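Local coordinates for protein phosphinothricin N-acetyltransferase (PDB 5DWM) that probably transfers the acetyl group of acetyl-CoA, which it binds, to the amino group of phosphinothricin or a related small substrate, as a GNAT-family acyltransferase, at residues Leu108-Leu113 with Leu145-Cys150; Glu112-Ile117 with Leu171-Gly176. One frame throughout, in Å; residues are numbered along the deposited sequence.

Contact 1: Leu108-Leu113 with Leu145-Cys150; sequences LLLREL and LGFTHC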
loop_
_atom_site.group_PDB
_atom_site.type_symbol
_atom_site.label_atom_id
_atom_site.label_comp_id
_atom_site.label_asym_id
_atom_site.label_seq_id
_atom_site.Cartn_x
_atom_site.Cartn_y
_atom_site.Cartn_z
ATOM N N LEU A 108 3.714 23.973 7.186
ATOM C CA LEU A 108 3.323 24.851 6.084
ATOM C C LEU A 108 3.037 24.050 4.827
ATOM O O LEU A 108 2.045 24.304 4.132
ATOM C CB LEU A 108 4.415 25.880 5.793
ATOM C CG LEU A 108 4.659 26.978 6.806
ATOM C CD1 LEU A 108 5.835 27.831 6.326
ATOM C CD2 LEU A 108 3.391 27.819 6.993
ATOM N N LEU A 109 3.895 23.069 4.526
ATOM C CA LEU A 109 3.724 22.260 3.326
ATOM C C LEU A 109 2.462 21.418 3.414
ATOM O O LEU A 109 1.679 21.357 2.461
ATOM C CB LEU A 109 4.944 21.352 3.128
ATOM C CG LEU A 109 6.146 22.016 2.470
ATOM C CD1 LEU A 109 7.395 21.162 2.618
ATOM C CD2 LEU A 109 5.865 22.294 1.014
ATOM N N LEU A 110 2.262 20.741 4.548
ATOM C CA LEU A 110 1.143 19.810 4.659
ATOM C C LEU A 110 -0.186 20.552 4.697
ATOM O O LEU A 110 -1.168 20.097 4.101
ATOM C CB LEU A 110 1.321 18.904 5.879
ATOM C CG LEU A 110 0.289 17.802 6.124
ATOM C CD1 LEU A 110 0.088 16.928 4.881
ATOM C CD2 LEU A 110 0.708 16.950 7.319
ATOM N N ARG A 111 -0.232 21.711 5.365
ATOM C CA ARG A 111 -1.458 22.500 5.340
ATOM C C ARG A 111 -1.858 22.841 3.910
ATOM O O ARG A 111 -3.030 22.699 3.533
ATOM C CB ARG A 111 -1.301 23.765 6.185
ATOM C CG ARG A 111 -2.506 24.676 6.097
ATOM C CD ARG A 111 -2.551 25.674 7.240
ATOM N NE ARG A 111 -2.696 25.008 8.529
ATOM C CZ ARG A 111 -1.786 25.044 9.496
ATOM N NH1 ARG A 111 -0.662 25.730 9.325
ATOM N NH2 ARG A 111 -2.005 24.406 10.638
ATOM N N GLU A 112 -0.897 23.267 3.087
ATOM C CA GLU A 112 -1.236 23.631 1.715
ATOM C C GLU A 112 -1.560 22.396 0.879
ATOM O O GLU A 112 -2.462 22.435 0.031
ATOM C CB GLU A 112 -0.123 24.476 1.091
ATOM C CG GLU A 112 -0.415 24.980 -0.323
ATOM C CD GLU A 112 -1.643 25.875 -0.412
ATOM O OE1 GLU A 112 -2.229 25.978 -1.514
ATOM O OE2 GLU A 112 -2.024 26.473 0.617
ATOM N N LEU A 113 -0.854 21.282 1.118
ATOM C CA LEU A 113 -1.165 20.047 0.403
ATOM C C LEU A 113 -2.583 19.580 0.711
ATOM O O LEU A 113 -3.321 19.174 -0.197
ATOM C CB LEU A 113 -0.151 18.964 0.766
ATOM C CG LEU A 113 -0.207 17.721 -0.117
ATOM C CD1 LEU A 113 0.362 18.007 -1.492
ATOM C CD2 LEU A 113 0.535 16.566 0.530
ATOM N N LEU A 145 -1.925 18.285 12.481
ATOM C CA LEU A 145 -2.830 18.706 11.421
ATOM C C LEU A 145 -4.100 17.864 11.356
ATOM O O LEU A 145 -4.813 17.905 10.348
ATOM C CB LEU A 145 -2.106 18.743 10.076
ATOM C CG LEU A 145 -1.373 20.081 9.938
ATOM C CD1 LEU A 145 -0.468 20.098 8.743
ATOM C CD2 LEU A 145 -2.380 21.218 9.846
ATOM N N GLY A 146 -4.395 17.103 12.409
ATOM C CA GLY A 146 -5.673 16.438 12.545
ATOM C C GLY A 146 -5.737 15.011 12.049
ATOM O O GLY A 146 -6.820 14.417 12.075
ATOM N N PHE A 147 -4.628 14.444 11.593
ATOM C CA PHE A 147 -4.644 13.043 11.203
ATOM C C PHE A 147 -4.857 12.181 12.440
ATOM O O PHE A 147 -4.400 12.513 13.542
ATOM C CB PHE A 147 -3.309 12.648 10.573
ATOM C CG PHE A 147 -3.116 13.116 9.156
ATOM C CD1 PHE A 147 -2.890 14.456 8.863
ATOM C CD2 PHE A 147 -3.076 12.195 8.116
ATOM C CE1 PHE A 147 -2.689 14.866 7.559
ATOM C CE2 PHE A 147 -2.865 12.601 6.812
ATOM C CZ PHE A 147 -2.663 13.938 6.529
ATOM N N THR A 148 -5.550 11.063 12.257
ATOM C CA THR A 148 -5.763 10.102 13.327
ATOM C C THR A 148 -5.037 8.803 13.009
ATOM O O THR A 148 -4.869 8.433 11.845
ATOM C CB THR A 148 -7.255 9.833 13.551
ATOM O OG1 THR A 148 -7.830 9.294 12.360
ATOM C CG2 THR A 148 -7.980 11.123 13.887
ATOM N N HIS A 149 -4.589 8.122 14.056
ATOM C CA HIS A 149 -3.889 6.860 13.875
ATOM C C HIS A 149 -4.840 5.792 13.362
ATOM O O HIS A 149 -5.930 5.604 13.908
ATOM C CB HIS A 149 -3.285 6.431 15.206
ATOM C CG HIS A 149 -2.067 7.208 15.573
ATOM N ND1 HIS A 149 -0.814 6.869 15.116
ATOM C CD2 HIS A 149 -1.910 8.331 16.315
ATOM C CE1 HIS A 149 0.068 7.739 15.577
ATOM N NE2 HIS A 149 -0.571 8.634 16.312
ATOM N N CYS A 150 -4.429 5.084 12.308
ATOM C CA CYS A 150 -5.286 4.058 11.741
ATOM C C CYS A 150 -4.550 2.755 11.459
ATOM O O CYS A 150 -5.089 1.906 10.743
ATOM C CB CYS A 150 -6.036 4.563 10.493
ATOM S SG CYS A 150 -5.005 5.002 9.079
#
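Leu-145 reaches helix 105-119 first, with its two methyls going to different partners. CD1 lies against the flank of Leu-110, 3.6 Å from CG and equally near CB. The two leucines run past each other in opposite directions. CD2 goes to Arg-111 and sits 3.3 Å from NH2, at a slant to the guanidinium plane. The arginine leaves the helix with CG anti to its backbone N (chi1 175°). A bend at chi3 (-63°) brings the guanidinium to CD2, and the two side chains cross at about a right angle.

Gly-146 follows at positive phi. It is the C-prime residue of a Schellman motif that ends helix 136-144, and the chain turns here toward strand 148-159.

Phe-147 leads its CB toward helix 105-119, and its CE1 stands 4.0 Å from CD2 of Leu-110, which approaches the ring obliquely. His-142 meets the same ring edge-to-face. From Thr-148 onward the chain pairs with strand 162-172.

Leu-110 also touches Ile-94, an acetyl-CoA-binding residue of strand 89-96. The contact thus joins the cofactor-binding helix 105-119 to the end of helix 136-144 within the GNAT fold.

No hydrogen bond crosses between the segments, so the joint rests on close packing of apolar carbons. The NH2 of Arg-111 meets a methyl that offers it no acceptor, so its charge adds no bond to Leu-145.

Contact 2: Glu112-Ile117 with Leu171-Gly176; sequences ELIARI and LPLNGG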
loop_
_atom_site.group_PDB
_atom_site.type_symbol
_atom_site.label_atom_id
_atom_site.label_comp_id
_atom_site.label_asym_id
_atom_site.label_seq_id
_atom_site.Cartn_x
_atom_site.Cartn_y
_atom_site.Cartn_z
ATOM N N GLU A 112 -0.897 23.267 3.087
ATOM C CA GLU A 112 -1.236 23.631 1.715
ATOM C C GLU A 112 -1.560 22.396 0.879
ATOM O O GLU A 112 -2.462 22.435 0.031
ATOM C CB GLU A 112 -0.123 24.476 1.091
ATOM C CG GLU A 112 -0.415 24.980 -0.323
ATOM C CD GLU A 112 -1.643 25.875 -0.412
ATOM O OE1 GLU A 112 -2.229 25.978 -1.514
ATOM O OE2 GLU A 112 -2.024 26.473 0.617
ATOM N N LEU A 113 -0.854 21.282 1.118
ATOM C CA LEU A 113 -1.165 20.047 0.403
ATOM C C LEU A 113 -2.583 19.580 0.711
ATOM O O LEU A 113 -3.321 19.174 -0.197
ATOM C CB LEU A 113 -0.151 18.964 0.766
ATOM C CG LEU A 113 -0.207 17.721 -0.117
ATOM C CD1 LEU A 113 0.362 18.007 -1.492
ATOM C CD2 LEU A 113 0.535 16.566 0.530
ATOM N N ILE A 114 -2.983 19.644 1.990
ATOM C CA ILE A 114 -4.354 19.312 2.375
ATOM C C ILE A 114 -5.345 20.176 1.609
ATOM O O ILE A 114 -6.361 19.682 1.102
ATOM C CB ILE A 114 -4.535 19.451 3.901
ATOM C CG1 ILE A 114 -3.738 18.378 4.650
ATOM C CG2 ILE A 114 -6.015 19.409 4.283
ATOM C CD1 ILE A 114 -3.651 18.638 6.153
ATOM N N ALA A 115 -5.068 21.481 1.515
ATOM C CA ALA A 115 -5.954 22.377 0.773
ATOM C C ALA A 115 -6.060 21.978 -0.697
ATOM O O ALA A 115 -7.159 21.946 -1.258
ATOM C CB ALA A 115 -5.496 23.836 0.912
ATOM N N ARG A 116 -4.929 21.662 -1.338
ATOM C CA ARG A 116 -4.965 21.321 -2.755
ATOM C C ARG A 116 -5.674 19.990 -2.988
ATOM O O ARG A 116 -6.461 19.858 -3.934
ATOM C CB ARG A 116 -3.545 21.307 -3.325
ATOM C CG ARG A 116 -2.853 22.677 -3.331
ATOM C CD ARG A 116 -3.410 23.575 -4.424
ATOM N NE ARG A 116 -3.210 22.998 -5.750
ATOM C CZ ARG A 116 -2.119 23.170 -6.489
ATOM N NH1 ARG A 116 -1.122 23.918 -6.038
ATOM N NH2 ARG A 116 -2.029 22.602 -7.683
ATOM N N ILE A 117 -5.411 18.993 -2.138
ATOM C CA ILE A 117 -6.054 17.689 -2.279
ATOM C C ILE A 117 -7.550 17.786 -2.015
ATOM O O ILE A 117 -8.361 17.125 -2.685
ATOM C CB ILE A 117 -5.362 16.672 -1.354
ATOM C CG1 ILE A 117 -4.026 16.270 -1.967
ATOM C CG2 ILE A 117 -6.250 15.442 -1.132
ATOM C CD1 ILE A 117 -4.183 15.612 -3.331
ATOM N N LEU A 171 -6.720 11.388 7.394
ATOM C CA LEU A 171 -7.442 12.637 7.607
ATOM C C LEU A 171 -8.620 12.636 6.647
ATOM O O LEU A 171 -8.415 12.535 5.419
ATOM C CB LEU A 171 -6.526 13.821 7.298
ATOM C CG LEU A 171 -7.150 15.209 7.422
ATOM C CD1 LEU A 171 -7.332 15.615 8.885
ATOM C CD2 LEU A 171 -6.295 16.226 6.685
ATOM N N PRO A 172 -9.847 12.784 7.130
ATOM C CA PRO A 172 -10.989 12.865 6.220
ATOM C C PRO A 172 -11.066 14.241 5.583
ATOM O O PRO A 172 -10.688 15.252 6.180
ATOM C CB PRO A 172 -12.186 12.633 7.148
ATOM C CG PRO A 172 -11.728 13.230 8.466
ATOM C CD PRO A 172 -10.239 12.954 8.543
ATOM N N LEU A 173 -11.563 14.272 4.348
ATOM C CA LEU A 173 -11.742 15.528 3.628
ATOM C C LEU A 173 -13.096 15.516 2.935
ATOM O O LEU A 173 -13.596 14.459 2.553
ATOM C CB LEU A 173 -10.647 15.708 2.576
ATOM C CG LEU A 173 -9.234 15.791 3.157
ATOM C CD1 LEU A 173 -8.235 15.848 2.033
ATOM C CD2 LEU A 173 -9.109 17.009 4.068
ATOM N N ASN A 174 -13.699 16.701 2.792
ATOM C CA ASN A 174 -14.945 16.855 2.037
ATOM C C ASN A 174 -16.060 15.959 2.578
ATOM O O ASN A 174 -16.928 15.502 1.825
ATOM C CB ASN A 174 -14.735 16.588 0.542
ATOM C CG ASN A 174 -13.890 17.642 -0.130
ATOM O OD1 ASN A 174 -14.241 18.828 -0.141
ATOM N ND2 ASN A 174 -12.761 17.220 -0.697
ATOM N N GLY A 175 -16.039 15.677 3.876
ATOM C CA GLY A 175 -17.042 14.843 4.494
ATOM C C GLY A 175 -16.645 13.395 4.694
ATOM O O GLY A 175 -17.420 12.639 5.294
ATOM N N GLY A 176 -15.480 12.979 4.201
ATOM C CA GLY A 176 -15.007 11.630 4.468
ATOM C C GLY A 176 -15.931 10.594 3.854
ATOM O O GLY A 176 -16.261 10.646 2.663
#
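Ile-114 faces strand 162-172 and the turn after it, and meets two leucines there. From its CB the side chain forks. The CG2 branch lies anti to the backbone N and reaches CD2 of Leu-173 at 3.9 Å. It is almost as near to CD2 of Leu-171, at 4.0 Å. The CG1 branch is beside the backbone N (chi1 -68°) and runs along the Leu-171 side. CG1 is 3.9 Å from CD2 of Leu-171, and the tip CD1 comes to 3.6 Å from that same methyl. One methyl of Leu-171 therefore meets three carbons of the isoleucine. Both leucines cross Ile-114 at about a right angle.

Leu-173 uses its other methyl one helical turn further on. Its CD1 is 3.8 Å from CG2 of Ile-117. Its two methyls are thus shared between two residues of the helix. Pro-61 and Phe-122 also touch Ile-117.

From Leu-173 to Gly-176 the chain makes a type I' beta turn, closed by the bond from Gly-176 N to Leu-173 O, 2.9 Å. Asn-174 ND2 hydrogen-bonds to the carbonyl oxygens of Ser-118 and Phe-122. This ties the turn to the end of helix 105-119 and the loop that follows it.

Leu-125 of the neighbouring strand 124-129 also touches Ile-114. Here a helix packs its apolar side on a beta-sheet, as expected of the GNAT acetyltransferase fold, and helix 105-119 is the one that follows the acetyl-CoA-binding loop.

Both contacts start from helix 105-119, and their helical segments overlap at Glu-112 and Leu-113, neither of which takes part in either contact. Contact 1 uses the earlier turns, nearer the acetyl-CoA-binding residues; contact 2 uses the later ones. Their partners follow in the same order along the chain: 145-150 leads into strand 148-159, while strand 162-172 ends within the second segment of contact 2. These strands are antiparallel neighbours at one side of the mixed sheet. The centres lie about 9 Å apart, and the contacts touch: Phe-147 CE1 is 4.1 Å from Ile-114 CD1. Through it the two patches of apolar packing meet, joining the cofactor-binding helix to the C-terminal part of the GNAT fold.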